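Local coordinates for methyl-accepting chemotaxis protein, putative (Geobacter sulfurreducens, PDB 3OOV) that probably senses a chemical signal through a GAF domain and passes it on in bacterial chemotaxis, at residues R36-M41 and L49-A54; L110-F115 and A131-S136. All blocks are in the same frame, centred on the assembly; numbering follows the deposited sequence.

Contact 1 of 2, residues R36-M41 and L49-A54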
ATOM      1  N   ARG A  36     -10.199 -13.817 -10.616  1.00 12.21           N
ATOM      2  CA  ARG A  36     -11.016 -13.931  -9.422  1.00 12.94           C
ATOM      3  C   ARG A  36     -11.187 -12.552  -8.791  1.00 12.44           C
ATOM      4  O   ARG A  36     -10.202 -11.848  -8.561  1.00 14.36           O
ATOM      5  CB  ARG A  36     -10.339 -14.864  -8.409  1.00 11.17           C
ATOM      6  CG  ARG A  36      -9.797 -16.084  -9.001  1.00 15.43           C
ATOM      7  CD  ARG A  36     -10.763 -17.245  -9.017  1.00 13.93           C
ATOM      8  NE  ARG A  36     -10.108 -18.455  -9.512  1.00 14.51           N
ATOM      9  CZ  ARG A  36     -10.291 -19.696  -9.013  1.00 17.41           C
ATOM     10  NH1 ARG A  36     -11.099 -19.917  -7.964  1.00 14.25           N
ATOM     11  NH2 ARG A  36      -9.643 -20.738  -9.550  1.00 13.80           N
ATOM     12  N   VAL A  37     -12.430 -12.144  -8.586  1.00 12.29           N
ATOM     13  CA  VAL A  37     -12.750 -10.838  -8.052  1.00 12.48           C
ATOM     14  C   VAL A  37     -13.752 -11.080  -6.949  1.00 12.81           C
ATOM     15  O   VAL A  37     -14.884 -11.562  -7.194  1.00 12.90           O
ATOM     16  CB  VAL A  37     -13.305  -9.847  -9.084  1.00 12.70           C
ATOM     17  CG1 VAL A  37     -13.664  -8.481  -8.409  1.00  8.36           C
ATOM     18  CG2 VAL A  37     -12.248  -9.630 -10.208  1.00 13.65           C
ATOM     19  N   ASN A  38     -13.274 -10.805  -5.750  1.00 10.54           N
ATOM     20  CA  ASN A  38     -14.032 -11.058  -4.530  1.00 12.66           C
ATOM     21  C   ASN A  38     -14.333  -9.709  -3.860  1.00 12.83           C
ATOM     22  O   ASN A  38     -13.449  -8.812  -3.763  1.00 14.69           O
ATOM     23  CB  ASN A  38     -13.323 -12.048  -3.595  1.00 10.24           C
ATOM     24  CG  ASN A  38     -13.067 -13.399  -4.276  1.00 12.74           C
ATOM     25  OD1 ASN A  38     -14.018 -14.098  -4.704  1.00 14.30           O
ATOM     26  ND2 ASN A  38     -11.767 -13.757  -4.438  1.00 10.18           N
ATOM     27  N   ILE A  39     -15.589  -9.514  -3.493  1.00 12.31           N
ATOM     28  CA  ILE A  39     -15.950  -8.270  -2.798  1.00 12.17           C
ATOM     29  C   ILE A  39     -16.708  -8.575  -1.504  1.00 12.87           C
ATOM     30  O   ILE A  39     -17.713  -9.276  -1.522  1.00 12.44           O
ATOM     31  CB  ILE A  39     -16.773  -7.316  -3.680  1.00 12.40           C
ATOM     32  CG1 ILE A  39     -16.068  -7.065  -4.992  1.00 11.45           C
ATOM     33  CG2 ILE A  39     -17.084  -5.942  -2.912  1.00  8.99           C
ATOM     34  CD1 ILE A  39     -16.972  -6.265  -6.022  1.00 15.46           C
ATOM     35  N   LEU A  40     -16.185  -8.072  -0.389  1.00 12.73           N
ATOM     36  CA  LEU A  40     -16.723  -8.327   0.946  1.00 13.35           C
ATOM     37  C   LEU A  40     -17.019  -6.992   1.592  1.00 14.11           C
ATOM     38  O   LEU A  40     -16.209  -6.048   1.446  1.00 15.51           O
ATOM     39  CB  LEU A  40     -15.737  -9.098   1.796  1.00 11.64           C
ATOM     40  CG  LEU A  40     -15.346 -10.465   1.135  1.00 16.12           C
ATOM     41  CD1 LEU A  40     -14.006 -10.325   0.411  1.00 15.60           C
ATOM     42  CD2 LEU A  40     -15.260 -11.644   2.119  1.00 17.27           C
HETATM   43  N   MSE A  41     -18.175  -6.907   2.265  1.00 13.66           N
HETATM   44  CA  MSE A  41     -18.674  -5.663   2.905  1.00 13.69           C
HETATM   45  C   MSE A  41     -18.805  -5.839   4.419  1.00 13.01           C
HETATM   46  O   MSE A  41     -19.305  -6.888   4.892  1.00 12.06           O
HETATM   47  CB  MSE A  41     -20.017  -5.281   2.280  1.00 13.77           C
HETATM   48  CG  MSE A  41     -19.829  -4.947   0.785  1.00 16.18           C
HETATM   49 SE   MSE A  41     -18.832  -3.210   0.525  1.00 23.68          SE
HETATM   50  CE  MSE A  41     -20.162  -2.109   1.314  1.00 18.56           C
ATOM     51  N   LEU A  49     -17.268  -9.327   7.965  1.00 15.50           N
ATOM     52  CA  LEU A  49     -17.433  -9.059   6.545  1.00 13.69           C
ATOM     53  C   LEU A  49     -18.421 -10.036   5.904  1.00 13.89           C
ATOM     54  O   LEU A  49     -18.230 -11.233   5.996  1.00 11.99           O
ATOM     55  CB  LEU A  49     -16.098  -9.284   5.866  1.00 12.63           C
ATOM     56  CG  LEU A  49     -14.984  -8.248   6.124  1.00 15.56           C
ATOM     57  CD1 LEU A  49     -13.614  -8.819   5.466  1.00 13.50           C
ATOM     58  CD2 LEU A  49     -15.346  -6.822   5.641  1.00 10.18           C
ATOM     59  N   SER A  50     -19.403  -9.544   5.176  1.00 12.79           N
ATOM     60  CA  SER A  50     -20.198 -10.467   4.479  1.00 15.50           C
ATOM     61  C   SER A  50     -19.737 -10.556   2.986  1.00 15.43           C
ATOM     62  O   SER A  50     -19.238  -9.597   2.379  1.00 14.22           O
ATOM     63  CB  SER A  50     -21.689 -10.196   4.720  1.00 16.48           C
ATOM     64  OG  SER A  50     -22.072  -9.097   3.964  1.00 20.19           O
ATOM     65  N   PHE A  51     -19.776 -11.760   2.451  1.00 14.94           N
ATOM     66  CA  PHE A  51     -19.208 -12.002   1.144  1.00 14.35           C
ATOM     67  C   PHE A  51     -20.316 -11.667   0.128  1.00 14.25           C
ATOM     68  O   PHE A  51     -21.289 -12.365   0.065  1.00 14.30           O
ATOM     69  CB  PHE A  51     -18.777 -13.465   1.090  1.00 13.31           C
ATOM     70  CG  PHE A  51     -17.605 -13.783   0.119  1.00 12.24           C
ATOM     71  CD1 PHE A  51     -16.701 -14.795   0.437  1.00 13.86           C
ATOM     72  CD2 PHE A  51     -17.461 -13.124  -1.111  1.00 12.04           C
ATOM     73  CE1 PHE A  51     -15.618 -15.115  -0.439  1.00 15.75           C
ATOM     74  CE2 PHE A  51     -16.399 -13.441  -1.982  1.00 14.87           C
ATOM     75  CZ  PHE A  51     -15.524 -14.446  -1.690  1.00 13.19           C
ATOM     76  N   VAL A  52     -20.158 -10.612  -0.651  1.00 15.12           N
ATOM     77  CA  VAL A  52     -21.224 -10.071  -1.512  1.00 16.98           C
ATOM     78  C   VAL A  52     -21.128 -10.486  -2.989  1.00 18.14           C
ATOM     79  O   VAL A  52     -22.149 -10.839  -3.632  1.00 18.67           O
ATOM     80  CB  VAL A  52     -21.282  -8.510  -1.383  1.00 18.75           C
ATOM     81  CG1 VAL A  52     -22.287  -7.902  -2.403  1.00 20.79           C
ATOM     82  CG2 VAL A  52     -21.679  -8.126   0.043  1.00 16.92           C
ATOM     83  N   ALA A  53     -19.908 -10.452  -3.532  1.00 17.88           N
ATOM     84  CA  ALA A  53     -19.643 -10.843  -4.909  1.00 17.61           C
ATOM     85  C   ALA A  53     -18.394 -11.691  -4.990  1.00 19.29           C
ATOM     86  O   ALA A  53     -17.418 -11.476  -4.269  1.00 18.97           O
ATOM     87  CB  ALA A  53     -19.556  -9.629  -5.834  1.00 17.46           C
ATOM     88  N   ALA A  54     -18.471 -12.716  -5.843  1.00 20.54           N
ATOM     89  CA  ALA A  54     -17.366 -13.634  -6.147  1.00 21.47           C
ATOM     90  C   ALA A  54     -17.543 -13.946  -7.598  1.00 22.55           C
ATOM     91  O   ALA A  54     -18.535 -14.540  -8.005  1.00 26.19           O
ATOM     92  CB  ALA A  54     -17.430 -14.870  -5.342  1.00 19.05           C
TER
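A beta hairpin of the GAF-domain sheet brings Leu-40 and Asn-38 of strand 36-41 against Phe-51 of strand 49-54. A classic beta bulge shifts the antiparallel register by one residue: Val-52 and Ala-53 both face Ile-39. Ile-39 O takes two N-H groups, from Val-52 N at 2.9 Å and from Ala-53 N at 3.2 Å, the latter on a lone pair. Ile-39 N gives a nearly straight bond to Ala-53 O, 2.8 Å. Met-41 and Ser-50 exchange two backbone bonds.

With CG roughly opposite the backbone N (chi1 -153°), the Phe-51 ring turns one face to Leu-40 and an edge to Asn-38. Leu-40 CD2 sits over that face, 4.0 Å from the centroid, a CH-pi contact. Asn-38 OD1 meets the ring edge at Phe-51 CZ, 3.4 Å, with the amide almost perpendicular to the ring. Phe-60 adds an edge-to-face stack. Replacing Phe-51 by an alanine would probably leave Leu-40 CD2 without its aromatic partner and open a gap beside the Asn-38 amide. On the other sheet face, Met-41 CG touches Val-52 CG2 at 3.8 Å. Backbone bonds thus set the bulged register; Leu-40 and Asn-38 help orient the Phe-51 ring.

Contact 2 of 2, residues L110-F115 and A131-S136. With GOL (glycerol), chain C.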
ATOM      1  N   LEU A 110     -11.055 -17.495  -1.802  1.00 12.62           N
ATOM      2  CA  LEU A 110     -10.103 -16.766  -0.989  1.00 14.26           C
ATOM      3  C   LEU A 110      -8.752 -17.471  -0.808  1.00 15.76           C
ATOM      4  O   LEU A 110      -7.873 -16.932  -0.091  1.00 16.30           O
ATOM      5  CB  LEU A 110     -10.670 -16.504   0.442  1.00 12.64           C
ATOM      6  CG  LEU A 110     -11.948 -15.665   0.469  1.00 14.86           C
ATOM      7  CD1 LEU A 110     -12.301 -15.301   1.895  1.00 14.70           C
ATOM      8  CD2 LEU A 110     -11.806 -14.353  -0.372  1.00 11.52           C
ATOM      9  N   ARG A 111      -8.563 -18.629  -1.442  1.00 16.23           N
ATOM     10  CA  ARG A 111      -7.328 -19.391  -1.204  1.00 19.09           C
ATOM     11  C   ARG A 111      -6.122 -19.065  -2.111  1.00 18.89           C
ATOM     12  O   ARG A 111      -5.207 -19.822  -2.144  1.00 21.33           O
ATOM     13  CB  ARG A 111      -7.599 -20.877  -1.348  1.00 20.07           C
ATOM     14  CG  ARG A 111      -8.213 -21.504  -0.168  1.00 24.08           C
ATOM     15  CD  ARG A 111      -8.363 -22.952  -0.543  1.00 29.79           C
ATOM     16  NE  ARG A 111      -9.005 -23.584   0.572  1.00 33.82           N
ATOM     17  CZ  ARG A 111      -9.678 -24.709   0.491  1.00 38.47           C
ATOM     18  NH1 ARG A 111      -9.772 -25.349  -0.673  1.00 38.68           N
ATOM     19  NH2 ARG A 111     -10.246 -25.189   1.585  1.00 39.37           N
ATOM     20  N   SER A 112      -6.104 -17.961  -2.825  1.00 19.13           N
ATOM     21  CA  SER A 112      -4.959 -17.666  -3.658  1.00 17.69           C
ATOM     22  C   SER A 112      -3.743 -17.450  -2.764  1.00 18.23           C
ATOM     23  O   SER A 112      -3.852 -16.922  -1.662  1.00 17.18           O
ATOM     24  CB  SER A 112      -5.259 -16.453  -4.487  1.00 17.03           C
ATOM     25  OG  SER A 112      -4.296 -16.332  -5.522  1.00 17.19           O
ATOM     26  N   LYS A 113      -2.575 -17.872  -3.225  1.00 17.73           N
ATOM     27  CA  LYS A 113      -1.350 -17.530  -2.531  1.00 18.58           C
ATOM     28  C   LYS A 113      -0.748 -16.219  -3.016  1.00 18.05           C
ATOM     29  O   LYS A 113       0.276 -15.755  -2.487  1.00 19.31           O
ATOM     30  CB  LYS A 113      -0.344 -18.710  -2.685  1.00 20.15           C
ATOM     31  CG  LYS A 113      -0.505 -19.834  -1.574  1.00 25.90           C
ATOM     32  CD  LYS A 113      -1.932 -20.363  -1.369  1.00 34.91           C
ATOM     33  CE  LYS A 113      -2.045 -21.337  -0.155  1.00 41.71           C
ATOM     34  NZ  LYS A 113      -3.364 -21.101   0.544  1.00 43.70           N
ATOM     35  N   SER A 114      -1.337 -15.650  -4.057  1.00 16.91           N
ATOM     36  CA  SER A 114      -0.869 -14.402  -4.624  1.00 18.08           C
ATOM     37  C   SER A 114      -2.104 -13.509  -4.910  1.00 18.18           C
ATOM     38  O   SER A 114      -3.081 -13.969  -5.494  1.00 19.78           O
ATOM     39  CB  SER A 114      -0.145 -14.663  -5.920  1.00 16.89           C
ATOM     40  OG  SER A 114      -1.174 -14.699  -6.885  1.00 26.50           O
ATOM     41  N   PHE A 115      -2.094 -12.250  -4.474  1.00 16.20           N
ATOM     42  CA  PHE A 115      -3.280 -11.441  -4.625  1.00 15.82           C
ATOM     43  C   PHE A 115      -3.029  -9.997  -4.277  1.00 14.32           C
ATOM     44  O   PHE A 115      -2.029  -9.673  -3.631  1.00 14.33           O
ATOM     45  CB  PHE A 115      -4.387 -11.974  -3.686  1.00 16.67           C
ATOM     46  CG  PHE A 115      -3.908 -12.152  -2.259  1.00 17.47           C
ATOM     47  CD1 PHE A 115      -3.798 -11.047  -1.412  1.00 17.47           C
ATOM     48  CD2 PHE A 115      -3.453 -13.387  -1.816  1.00 16.25           C
ATOM     49  CE1 PHE A 115      -3.315 -11.227  -0.104  1.00 14.55           C
ATOM     50  CE2 PHE A 115      -2.931 -13.581  -0.531  1.00 17.84           C
ATOM     51  CZ  PHE A 115      -2.857 -12.471   0.332  1.00 17.11           C
ATOM     52  N   ALA A 131     -10.828  -8.209  -3.093  1.00 12.34           N
ATOM     53  CA  ALA A 131      -9.679  -9.133  -3.052  1.00 10.54           C
ATOM     54  C   ALA A 131      -9.617  -9.719  -4.475  1.00 11.95           C
ATOM     55  O   ALA A 131     -10.576 -10.345  -4.928  1.00 12.39           O
ATOM     56  CB  ALA A 131      -9.950 -10.256  -2.006  1.00  9.95           C
ATOM     57  N   VAL A 132      -8.488  -9.553  -5.164  1.00 13.05           N
ATOM     58  CA  VAL A 132      -8.380  -9.878  -6.580  1.00 12.12           C
ATOM     59  C   VAL A 132      -7.127 -10.764  -6.805  1.00 13.29           C
ATOM     60  O   VAL A 132      -6.080 -10.567  -6.143  1.00 12.05           O
ATOM     61  CB  VAL A 132      -8.326  -8.638  -7.504  1.00 12.54           C
ATOM     62  CG1 VAL A 132      -8.241  -9.044  -9.034  1.00 11.52           C
ATOM     63  CG2 VAL A 132      -9.563  -7.739  -7.344  1.00  8.92           C
ATOM     64  N   ASP A 133      -7.267 -11.780  -7.675  1.00 12.58           N
ATOM     65  CA  ASP A 133      -6.137 -12.628  -8.039  1.00 14.30           C
ATOM     66  C   ASP A 133      -6.244 -13.200  -9.452  1.00 15.49           C
ATOM     67  O   ASP A 133      -7.344 -13.281 -10.018  1.00 13.36           O
ATOM     68  CB  ASP A 133      -5.862 -13.728  -7.004  1.00 13.40           C
ATOM     69  CG  ASP A 133      -6.841 -14.871  -7.104  1.00 17.29           C
ATOM     70  OD1 ASP A 133      -6.653 -15.681  -8.053  1.00 18.21           O
ATOM     71  OD2 ASP A 133      -7.828 -14.952  -6.283  1.00 16.47           O
ATOM     72  N   ASN A 134      -5.066 -13.546 -10.017  1.00 16.45           N
ATOM     73  CA  ASN A 134      -4.972 -14.266 -11.321  1.00 15.63           C
ATOM     74  C   ASN A 134      -4.172 -15.565 -10.995  1.00 14.59           C
ATOM     75  O   ASN A 134      -3.088 -15.794 -11.519  1.00 11.67           O
ATOM     76  CB  ASN A 134      -4.194 -13.369 -12.318  1.00 15.38           C
ATOM     77  CG  ASN A 134      -5.049 -12.258 -12.934  1.00 20.08           C
ATOM     78  OD1 ASN A 134      -6.286 -12.352 -13.001  1.00 22.55           O
ATOM     79  ND2 ASN A 134      -4.393 -11.212 -13.418  1.00 15.63           N
ATOM     80  N   ARG A 135      -4.656 -16.357 -10.056  1.00 13.58           N
ATOM     81  CA  ARG A 135      -3.826 -17.429  -9.508  1.00 14.64           C
ATOM     82  C   ARG A 135      -3.393 -18.494 -10.531  1.00 15.70           C
ATOM     83  O   ARG A 135      -2.520 -19.261 -10.234  1.00 15.56           O
ATOM     84  CB  ARG A 135      -4.554 -18.128  -8.357  1.00 13.20           C
ATOM     85  CG  ARG A 135      -5.679 -19.110  -8.813  1.00 15.49           C
ATOM     86  CD  ARG A 135      -6.576 -19.558  -7.597  1.00 16.29           C
ATOM     87  NE  ARG A 135      -7.280 -18.421  -6.999  1.00 15.25           N
ATOM     88  CZ  ARG A 135      -8.203 -18.512  -6.022  1.00 14.85           C
ATOM     89  NH1 ARG A 135      -8.495 -19.675  -5.499  1.00  9.85           N
ATOM     90  NH2 ARG A 135      -8.838 -17.422  -5.559  1.00 11.88           N
ATOM     91  N   SER A 136      -4.067 -18.606 -11.682  1.00 17.21           N
ATOM     92  CA  SER A 136      -3.676 -19.648 -12.604  1.00 20.76           C
ATOM     93  C   SER A 136      -2.617 -19.096 -13.575  1.00 20.73           C
ATOM     94  O   SER A 136      -2.004 -19.853 -14.318  1.00 20.51           O
ATOM     95  CB  SER A 136      -4.882 -20.275 -13.310  1.00 20.72           C
ATOM     96  OG  SER A 136      -5.198 -19.527 -14.438  1.00 26.13           O
TER
HETATM   97  C1  GOL C 167      -7.034 -13.730  -1.567  1.00 23.56           C
HETATM   98  O1  GOL C 167      -7.562 -14.083  -0.313  1.00 18.53           O
HETATM   99  C2  GOL C 167      -8.142 -14.027  -2.557  1.00 24.34           C
HETATM  100  O2  GOL C 167      -8.103 -15.430  -2.859  1.00 28.15           O
HETATM  101  C3  GOL C 167      -7.825 -13.181  -3.766  1.00 23.48           C
HETATM  102  O3  GOL C 167      -8.886 -13.203  -4.699  1.00 18.52           O
HETATM  103  O   HOH W   1      -2.336 -13.295  -8.755  1.00  8.10           O
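Ser-112 packs against Asp-133 and Arg-135. Its OG stands anti to the backbone N (chi1 -166°), which brings it within 3.3 Å of Asp-133 CG and 3.4 Å of Arg-135 CB. The hydroxyl proton goes to Ser-114 O, at 2.7 Å from Ser-112 OG. Ser-112 N lies over the centre of the Arg-135 guanidinium. That group is folded back by a bend at chi3 (63°) and grips Asp-133 side-on. Arg-135 NE points straight at Asp-133 OD1, 3.0 Å, but meets it from above the carboxylate plane. Arg-135 NH2 reaches Asp-133 OD2 on its syn side, 2.8 Å.

The same carboxylate makes an Asx turn where strand 125-133 ends: Arg-135 N binds the anti lone pair of Asp-133 OD1. The guanidinium also donates to Arg-108 O and Ala-109 O. Arg-135, in a salt bridge with Asp-133, thus ties the strand end to the loop before strand 115-122. Phe-115 CB rests 3.3 Å from Val-132 O, and one face of its ring covers glycerol C1. This glycerol, probably from the crystallisation liquor, donates through O3 to Asp-133 OD2 and through O1 to Leu-110 O; its O2 accepts from Ser-112 N. A water hydrogen-bonds both Ser-114 OG and Asn-134 N.

Overall arrangement
Contacts 1 and 2 follow one another along the chain, and their centres lie about 13 Å apart. They share one antiparallel sheet, in which strands 36-42 and 125-133 are neighbours. Asn-38 O to Ala-131 N, 2.8 Å, and Arg-36 N to Asp-133 O, 3.0 Å, are probable hydrogen bonds between them. Side chains meet too: Phe-51 CE1 packs 3.8 Å from Leu-110 CG. Asn-38 ND2, weakly, and Asp-133 OD2 both bond O3 of the same glycerol; a second glycerol bonds Ala-54 N. Glycerol often marks a pocket, and GAF domains commonly bind small molecules beside their sheet. The two contacts may therefore border a ligand pocket, although the glycerol is probably from the crystallisation liquor.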